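PDB 3L7W: transcription regulator PadR N-terminal domain-containing protein from Streptococcus mutans, which probably binds DNA through a winged helix-turn-helix domain and acts as a dimeric transcription regulator of the PadR family. Local coordinates for residues Y3-L8 / L34-K39; A7-Y12 / K86-Y91. All blocks are in the same frame, centred on the assembly; numbering follows the deposited sequence.

Overall arrangement
From the N terminus, the chain runs through residues 3-6 and enters helix 7-20. Interaction 1 joins this lead-in to loop 34-39, closing a loop that holds most of helix 7-20 and all of helix 25-32. Interaction 2 starts from the same region, sharing Ala7 and Leu8, and reaches across the sequence to helix 75-100, so its far larger loop encloses helix 40-52 and the sheet as well. Segment 34-39 falls inside that span. The centres of the two contacts lie about 12 Å apart, and Ile10, on the helix 7-20 segment of interaction 2, packs with CD1 on Val5, Ala36 and Ile38 of interaction 1. Both contacts also touch the second subunit.

Interaction 1: Y3-L8 / L34-K39; sequences YPVSAL and LIASIK
Val5 carries the contact with one methyl, CG2, which sits against both Ile35 and Ala36. Val5 CG2 is 3.8 Å from Ala36 CB, and Ala36 CB lies equally near Val5 CB, so the alanine methyl packs alongside the branch point as well as the branch. The same methyl, Val5 CG2, meets Ile35 CG1 at 3.9 Å, and Ile35 O is 3.6 Å from Val5 CG2, a van der Waals contact of the backbone carbonyl. The valine torsion explains the division of labour: with CG1 anti to the backbone N (chi1 174°), CG2 stands beside that N and is the branch given to the loop, leaving CG1 to pack on helix 7-20. No direct hydrogen bond joins the segments. Instead, one water accepts from both backbones, at 3.2 Å from Val5 N and 3.2 Å from Ser37 N, giving two amide groups a common acceptor beside the apolar patch.

In the winged helix-turn-helix fold expected of a PadR-family domain, loop 34-39 links helix 25-32 to helix 40-52, probably the DNA-recognition helix, and here the N-terminal lead-in packs against that link. Further out, Ile35 reaches Leu13 of helix 7-20 while Ile38 touches Leu43 and Ile46 of helix 40-52, so the loop is seated on both helices. Directly after Val5, Ser6 takes the N-cap position of helix 7-20, its OG hydrogen-bonded to Leu9 N, which fixes where the extended lead-in turns into helix. The second subunit borders the same region: Ile35 packs on its Ile95, and the Pro4 carbonyl oxygen is hydrogen-bonded to its Tyr91 OH.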
loop_
_atom_site.group_PDB
_atom_site.type_symbol
_atom_site.label_atom_id
_atom_site.label_comp_id
_atom_site.label_asym_id
_atom_site.label_seq_id
_atom_site.Cartn_x
_atom_site.Cartn_y
_atom_site.Cartn_z
ATOM N N TYR A 3 -6.265 -3.549 -3.630
ATOM C CA TYR A 3 -5.777 -2.539 -2.716
ATOM C C TYR A 3 -5.513 -1.253 -3.466
ATOM O O TYR A 3 -5.044 -1.276 -4.604
ATOM C CB TYR A 3 -4.526 -3.031 -2.030
ATOM C CG TYR A 3 -4.736 -4.259 -1.172
ATOM C CD1 TYR A 3 -5.470 -4.182 0.004
ATOM C CD2 TYR A 3 -4.182 -5.487 -1.523
ATOM C CE1 TYR A 3 -5.644 -5.286 0.809
ATOM C CE2 TYR A 3 -4.363 -6.610 -0.723
ATOM C CZ TYR A 3 -5.099 -6.496 0.445
ATOM O OH TYR A 3 -5.298 -7.583 1.268
ATOM N N PRO A 4 -5.826 -0.119 -2.830
ATOM C CA PRO A 4 -5.563 1.175 -3.456
ATOM C C PRO A 4 -4.072 1.468 -3.431
ATOM O O PRO A 4 -3.346 0.857 -2.654
ATOM C CB PRO A 4 -6.277 2.174 -2.539
ATOM C CG PRO A 4 -6.679 1.407 -1.303
ATOM C CD PRO A 4 -6.167 0.008 -1.408
ATOM N N VAL A 5 -3.642 2.405 -4.271
ATOM C CA VAL A 5 -2.268 2.859 -4.295
ATOM C C VAL A 5 -2.245 4.323 -3.849
ATOM O O VAL A 5 -2.795 5.186 -4.511
ATOM C CB VAL A 5 -1.708 2.776 -5.716
ATOM C CG1 VAL A 5 -0.293 3.400 -5.792
ATOM C CG2 VAL A 5 -1.739 1.344 -6.214
ATOM N N SER A 6 -1.590 4.603 -2.735
ATOM C CA SER A 6 -1.557 5.959 -2.220
ATOM C C SER A 6 -0.755 6.862 -3.149
ATOM O O SER A 6 0.055 6.384 -3.937
ATOM C CB SER A 6 -0.946 5.972 -0.821
ATOM O OG SER A 6 0.430 5.625 -0.867
ATOM N N ALA A 7 -0.999 8.168 -3.054
ATOM C CA ALA A 7 -0.284 9.137 -3.863
ATOM C C ALA A 7 1.208 8.947 -3.657
ATOM O O ALA A 7 1.976 8.990 -4.616
ATOM C CB ALA A 7 -0.709 10.563 -3.506
ATOM N N LEU A 8 1.613 8.706 -2.410
ATOM C CA LEU A 8 3.030 8.516 -2.097
ATOM C C LEU A 8 3.596 7.334 -2.854
ATOM O O LEU A 8 4.721 7.383 -3.347
ATOM C CB LEU A 8 3.252 8.331 -0.597
ATOM C CG LEU A 8 2.960 9.594 0.221
ATOM C CD1 LEU A 8 3.149 9.350 1.709
ATOM C CD2 LEU A 8 3.854 10.725 -0.254
ATOM N N LEU A 34 -1.773 0.091 -14.478
ATOM C CA LEU A 34 -1.683 -1.353 -14.315
ATOM C C LEU A 34 -1.979 -1.789 -12.878
ATOM O O LEU A 34 -2.481 -2.878 -12.640
ATOM C CB LEU A 34 -0.294 -1.832 -14.740
ATOM C CG LEU A 34 -0.176 -2.619 -16.049
ATOM C CD1 LEU A 34 -1.339 -2.350 -17.016
ATOM C CD2 LEU A 34 1.173 -2.362 -16.699
ATOM N N ILE A 35 -1.647 -0.945 -11.916
ATOM C CA ILE A 35 -1.874 -1.295 -10.525
ATOM C C ILE A 35 -2.765 -0.287 -9.827
ATOM O O ILE A 35 -3.352 -0.591 -8.795
ATOM C CB ILE A 35 -0.556 -1.486 -9.722
ATOM C CG1 ILE A 35 -0.888 -1.890 -8.287
ATOM C CG2 ILE A 35 0.319 -0.210 -9.745
ATOM C CD1 ILE A 35 0.123 -2.788 -7.646
ATOM N N ALA A 36 -2.881 0.908 -10.397
ATOM C CA ALA A 36 -3.605 1.981 -9.727
ATOM C C ALA A 36 -4.787 2.481 -10.532
ATOM O O ALA A 36 -4.761 2.495 -11.761
ATOM C CB ALA A 36 -2.662 3.140 -9.388
ATOM N N SER A 37 -5.834 2.872 -9.822
ATOM C CA SER A 37 -6.926 3.601 -10.435
ATOM C C SER A 37 -6.714 5.054 -10.090
ATOM O O SER A 37 -7.051 5.514 -8.994
ATOM C CB SER A 37 -8.274 3.117 -9.923
ATOM O OG SER A 37 -8.673 1.962 -10.635
ATOM N N ILE A 38 -6.113 5.765 -11.029
ATOM C CA ILE A 38 -5.762 7.146 -10.810
ATOM C C ILE A 38 -6.088 7.911 -12.084
ATOM O O ILE A 38 -5.861 7.417 -13.193
ATOM C CB ILE A 38 -4.276 7.278 -10.424
ATOM C CG1 ILE A 38 -3.902 8.744 -10.203
ATOM C CG2 ILE A 38 -3.392 6.639 -11.484
ATOM C CD1 ILE A 38 -2.520 8.950 -9.606
ATOM N N LYS A 39 -6.675 9.093 -11.934
ATOM C CA LYS A 39 -6.994 9.896 -13.104
ATOM C C LYS A 39 -5.772 10.708 -13.517
ATOM O O LYS A 39 -4.908 11.014 -12.689
ATOM C CB LYS A 39 -8.182 10.807 -12.822
ATOM C CG LYS A 39 -9.497 10.060 -12.668
ATOM C CD LYS A 39 -10.652 11.000 -12.337
ATOM C CE LYS A 39 -10.573 11.484 -10.897
ATOM N NZ LYS A 39 -11.837 12.153 -10.463
HETATM O O HOH W 1 -5.589 3.096 -6.657
#

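Interaction 2: A7-Y12 / K86-Y91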
loop_
_atom_site.group_PDB
_atom_site.type_symbol
_atom_site.label_atom_id
_atom_site.label_comp_id
_atom_site.label_asym_id
_atom_site.label_seq_id
_atom_site.Cartn_x
_atom_site.Cartn_y
_atom_site.Cartn_z
ATOM N N ALA A 7 -0.999 8.168 -3.054
ATOM C CA ALA A 7 -0.284 9.137 -3.863
ATOM C C ALA A 7 1.208 8.947 -3.657
ATOM O O ALA A 7 1.976 8.990 -4.616
ATOM C CB ALA A 7 -0.709 10.563 -3.506
ATOM N N LEU A 8 1.613 8.706 -2.410
ATOM C CA LEU A 8 3.030 8.516 -2.097
ATOM C C LEU A 8 3.596 7.334 -2.854
ATOM O O LEU A 8 4.721 7.383 -3.347
ATOM C CB LEU A 8 3.252 8.331 -0.597
ATOM C CG LEU A 8 2.960 9.594 0.221
ATOM C CD1 LEU A 8 3.149 9.350 1.709
ATOM C CD2 LEU A 8 3.854 10.725 -0.254
ATOM N N LEU A 9 2.806 6.274 -2.959
ATOM C CA LEU A 9 3.243 5.078 -3.669
ATOM C C LEU A 9 3.304 5.373 -5.169
ATOM O O LEU A 9 4.171 4.869 -5.868
ATOM C CB LEU A 9 2.294 3.917 -3.388
ATOM C CG LEU A 9 2.926 2.624 -2.902
ATOM C CD1 LEU A 9 1.875 1.503 -2.829
ATOM C CD2 LEU A 9 4.085 2.228 -3.790
ATOM N N ILE A 10 2.371 6.193 -5.653
ATOM C CA ILE A 10 2.375 6.624 -7.052
ATOM C C ILE A 10 3.687 7.326 -7.377
ATOM O O ILE A 10 4.262 7.136 -8.451
ATOM C CB ILE A 10 1.230 7.604 -7.335
ATOM C CG1 ILE A 10 -0.130 6.937 -7.070
ATOM C CG2 ILE A 10 1.311 8.149 -8.774
ATOM C CD1 ILE A 10 -0.635 6.133 -8.216
ATOM N N GLU A 11 4.149 8.153 -6.443
ATOM C CA GLU A 11 5.399 8.883 -6.618
ATOM C C GLU A 11 6.519 7.879 -6.759
ATOM O O GLU A 11 7.309 7.945 -7.693
ATOM C CB GLU A 11 5.661 9.817 -5.434
ATOM C CG GLU A 11 4.764 11.046 -5.443
ATOM C CD GLU A 11 4.913 11.907 -4.207
ATOM O OE1 GLU A 11 5.821 11.649 -3.402
ATOM O OE2 GLU A 11 4.118 12.844 -4.038
ATOM N N TYR A 12 6.568 6.939 -5.824
ATOM C CA TYR A 12 7.504 5.832 -5.907
ATOM C C TYR A 12 7.455 5.231 -7.304
ATOM O O TYR A 12 8.471 5.124 -7.979
ATOM C CB TYR A 12 7.172 4.786 -4.839
ATOM C CG TYR A 12 8.045 3.562 -4.846
ATOM C CD1 TYR A 12 9.412 3.662 -5.020
ATOM C CD2 TYR A 12 7.498 2.301 -4.655
ATOM C CE1 TYR A 12 10.206 2.547 -5.022
ATOM C CE2 TYR A 12 8.278 1.178 -4.655
ATOM C CZ TYR A 12 9.634 1.305 -4.837
ATOM O OH TYR A 12 10.422 0.192 -4.829
ATOM N N LYS A 86 13.448 1.763 -0.340
ATOM C CA LYS A 86 13.751 1.307 1.001
ATOM C C LYS A 86 12.491 1.302 1.879
ATOM O O LYS A 86 12.182 0.305 2.534
ATOM C CB LYS A 86 14.815 2.213 1.623
ATOM C CG LYS A 86 15.157 1.882 3.065
ATOM C CD LYS A 86 15.896 3.035 3.733
ATOM C CE LYS A 86 17.186 3.356 3.012
ATOM N NZ LYS A 86 17.998 4.305 3.814
ATOM N N GLU A 87 11.773 2.418 1.890
ATOM C CA GLU A 87 10.562 2.535 2.676
ATOM C C GLU A 87 9.504 1.550 2.195
ATOM O O GLU A 87 8.695 1.050 2.977
ATOM C CB GLU A 87 10.027 3.966 2.614
ATOM C CG GLU A 87 10.685 4.873 3.641
ATOM C CD GLU A 87 10.724 4.244 5.028
ATOM O OE1 GLU A 87 9.640 3.967 5.606
ATOM O OE2 GLU A 87 11.838 4.026 5.544
ATOM N N TRP A 88 9.510 1.279 0.898
ATOM C CA TRP A 88 8.578 0.319 0.341
ATOM C C TRP A 88 8.938 -1.059 0.848
ATOM O O TRP A 88 8.061 -1.853 1.204
ATOM C CB TRP A 88 8.616 0.364 -1.178
ATOM C CG TRP A 88 7.882 -0.752 -1.827
ATOM C CD1 TRP A 88 8.405 -1.706 -2.656
ATOM C CD2 TRP A 88 6.480 -1.038 -1.714
ATOM N NE1 TRP A 88 7.415 -2.563 -3.065
ATOM C CE2 TRP A 88 6.228 -2.182 -2.497
ATOM C CE3 TRP A 88 5.422 -0.447 -1.015
ATOM C CZ2 TRP A 88 4.951 -2.746 -2.612
ATOM C CZ3 TRP A 88 4.141 -1.013 -1.129
ATOM C CH2 TRP A 88 3.925 -2.149 -1.922
ATOM N N SER A 89 10.236 -1.339 0.899
ATOM C CA SER A 89 10.703 -2.636 1.365
ATOM C C SER A 89 10.237 -2.823 2.803
ATOM O O SER A 89 9.631 -3.834 3.137
ATOM C CB SER A 89 12.220 -2.726 1.281
ATOM O OG SER A 89 12.677 -4.014 1.646
ATOM N N VAL A 90 10.508 -1.822 3.637
ATOM C CA VAL A 90 10.079 -1.824 5.029
ATOM C C VAL A 90 8.564 -2.012 5.162
ATOM O O VAL A 90 8.101 -2.821 5.949
ATOM C CB VAL A 90 10.499 -0.514 5.725
ATOM C CG1 VAL A 90 9.750 -0.344 7.037
ATOM C CG2 VAL A 90 11.998 -0.512 5.968
ATOM N N TYR A 91 7.804 -1.247 4.391
ATOM C CA TYR A 91 6.355 -1.350 4.392
ATOM C C TYR A 91 5.973 -2.800 4.155
ATOM O O TYR A 91 5.218 -3.382 4.920
ATOM C CB TYR A 91 5.809 -0.526 3.252
ATOM C CG TYR A 91 4.315 -0.299 3.199
ATOM C CD1 TYR A 91 3.717 0.720 3.932
ATOM C CD2 TYR A 91 3.517 -1.037 2.346
ATOM C CE1 TYR A 91 2.353 0.965 3.846
ATOM C CE2 TYR A 91 2.154 -0.799 2.250
ATOM C CZ TYR A 91 1.580 0.207 2.996
ATOM O OH TYR A 91 0.231 0.451 2.878
#
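The Trp88 indole offers one face to both Tyr12 and Leu9. Over its five-membered ring comes Tyr12 CE2, 3.4 Å from Trp88 CG and 3.5 Å from Trp88 CD1. The Tyr12 ring is tilted against the five-membered ring of Trp88, with the planes of these two rings at 41° and their centroids 5.0 Å apart, so the pair is oblique. Toward the rim of the six-membered ring, Leu9 CD2 stands 4.0 Å above the Trp88 plane, while Leu9 CD1 lies 3.8 Å from Trp88 CZ3. Leu9 CD2 also meets the edge of the Tyr12 ring in its plane, which makes leucine and tyrosine neighbours on one surface. Both aromatic side chains extend with CG anti to the backbone N (chi1 178° for Tyr12, 169° for Trp88), reaching across between helices whose nearest CA atoms, those of Leu9 and Trp88, are 8.2 Å apart.

Tyr12 OH lies 3.5 Å from Trp88 CD1 and also makes a weak hydrogen bond with Thr85 OG1, while Trp88 NE1 is hydrogen-bonded to Asp96 OD1 of the second subunit. Leu9 additionally packs on Tyr91 of the second subunit. Helix 7-20 thus lies between helix 75-100, which Tyr12 also touches at Leu81 and Leu84, and helix 40-52, where Ile10 meets Leu43 and Ile46, while strands 56-63 and 66-73 separate these two helices in sequence.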